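UPF0270 protein PA3463 (Pseudomonas aeruginosa, PDB 1Y0N) is of unknown function, a small single-chain member of the uncharacterised UPF0270 family that pairs two helices with an antiparallel beta sheet. Local coordinates at residues V38-E41 and R42-A46. Residues are numbered along the deposited sequence; the frame is centred on the assembly and turned at random.
Sequences VRVE and RARHA
Over one face of the Arg-42 guanidinium sits the CG1 methyl of Val-38, one helical turn earlier; it stands 4.0 Å above the plane, displaced toward the rim, and comes to 4.1 Å from NE. Arg-42 gets there by running out fully extended from CG to NE, its CG passing 3.3 Å from the carbonyl O of Val-38. The guanidinium of Arg-44 is met obliquely instead, by Val-40 CG1 and by the carboxylate of Glu-41. Val-40 runs alongside the Arg-44 chain in the same direction, its CG1 4.2 Å from NE. Glu-41 bends at chi2 (-67°), which swings its carboxylate across the Arg-44 chain, where OE2 makes a long salt bridge of 3.9 Å to NE and lies equally close to CD. The two charged planes are 38° apart, so this is no paired, coplanar bridge. Arg-44 has a stronger polar partner in Asn-16, whose OD1 takes a hydrogen bond from NH2. Beneath the side chains run regular alpha-helical i to i+4 bonds, such as Arg-42 N to Val-38 O (2.9 Å) and His-45 N to Glu-41 O (3.1 Å). Ala-43, the buried residue here, rests on Leu-19 and Val-23 of helix 12-24, and Val-40 also touches Val-23, so that side of helix 36-48 is the packed one. The chemistry is that of an amphipathic surface helix: aliphatic contacts join it to helix 12-24, the hydrogen bond to Asn-16 ties Arg-44 across to that helix, and Glu-41 probably adds only a modest electrostatic pull on the arginine.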
# COMPACT_ATOMS: atom_id res chain seq x y z
N VAL A 38 -5.81 14.95 1.64
CA VAL A 38 -4.66 15.35 0.87
C VAL A 38 -3.50 14.29 0.98
O VAL A 38 -2.84 13.92 -0.01
CB VAL A 38 -4.16 16.74 1.31
CG1 VAL A 38 -2.81 17.01 0.82
CG2 VAL A 38 -5.17 17.85 0.91
N ARG A 39 -3.24 13.88 2.19
CA ARG A 39 -2.21 12.87 2.43
C ARG A 39 -2.57 11.56 1.73
O ARG A 39 -1.70 10.93 1.18
CB ARG A 39 -2.02 12.69 3.93
CG ARG A 39 -1.16 13.79 4.58
CD ARG A 39 -0.96 13.45 6.06
NE ARG A 39 -2.21 13.70 6.75
CZ ARG A 39 -2.58 13.21 7.93
NH1 ARG A 39 -1.82 12.37 8.62
NH2 ARG A 39 -3.75 13.56 8.42
N VAL A 40 -3.85 11.18 1.76
CA VAL A 40 -4.33 9.99 1.10
C VAL A 40 -4.13 10.13 -0.42
O VAL A 40 -3.71 9.18 -1.09
CB VAL A 40 -5.85 9.64 1.49
CG1 VAL A 40 -6.46 8.55 0.57
CG2 VAL A 40 -5.95 9.17 3.00
N GLU A 41 -4.45 11.32 -0.97
CA GLU A 41 -4.27 11.51 -2.42
C GLU A 41 -2.78 11.44 -2.82
O GLU A 41 -2.47 10.95 -3.90
CB GLU A 41 -4.89 12.85 -2.90
CG GLU A 41 -6.36 12.87 -3.08
CD GLU A 41 -6.83 11.96 -4.24
OE1 GLU A 41 -6.10 11.74 -5.27
OE2 GLU A 41 -7.95 11.45 -4.08
N ARG A 42 -1.91 11.97 -1.98
CA ARG A 42 -0.49 11.87 -2.21
C ARG A 42 -0.08 10.39 -2.21
O ARG A 42 0.72 9.96 -3.02
CB ARG A 42 0.33 12.57 -1.15
CG ARG A 42 0.27 14.08 -1.10
CD ARG A 42 1.16 14.54 0.01
NE ARG A 42 1.13 16.01 0.03
CZ ARG A 42 1.48 16.74 1.07
NH1 ARG A 42 1.88 16.15 2.19
NH2 ARG A 42 1.44 18.07 1.00
N ALA A 43 -0.66 9.61 -1.31
CA ALA A 43 -0.34 8.16 -1.26
C ALA A 43 -0.89 7.38 -2.50
O ALA A 43 -0.28 6.41 -2.99
CB ALA A 43 -0.85 7.58 0.08
N ARG A 44 -2.05 7.77 -3.00
CA ARG A 44 -2.64 7.18 -4.17
C ARG A 44 -1.76 7.44 -5.41
O ARG A 44 -1.69 6.59 -6.29
CB ARG A 44 -4.01 7.76 -4.52
CG ARG A 44 -5.18 7.30 -3.72
CD ARG A 44 -6.56 7.82 -4.32
NE ARG A 44 -7.58 7.60 -3.32
CZ ARG A 44 -8.18 6.44 -3.10
NH1 ARG A 44 -7.88 5.36 -3.83
NH2 ARG A 44 -9.09 6.36 -2.11
N HIS A 45 -1.22 8.64 -5.50
CA HIS A 45 -0.28 9.00 -6.58
C HIS A 45 0.98 8.13 -6.48
O HIS A 45 1.48 7.64 -7.50
CB HIS A 45 0.10 10.46 -6.47
CG HIS A 45 0.85 10.99 -7.65
ND1 HIS A 45 0.32 11.02 -8.91
CD2 HIS A 45 2.09 11.54 -7.74
CE1 HIS A 45 1.19 11.57 -9.74
NE2 HIS A 45 2.28 11.87 -9.06
N ALA A 46 1.49 7.98 -5.26
CA ALA A 46 2.67 7.15 -4.97
C ALA A 46 2.38 5.70 -5.41
O ALA A 46 3.25 5.05 -6.03
CB ALA A 46 3.01 7.21 -3.50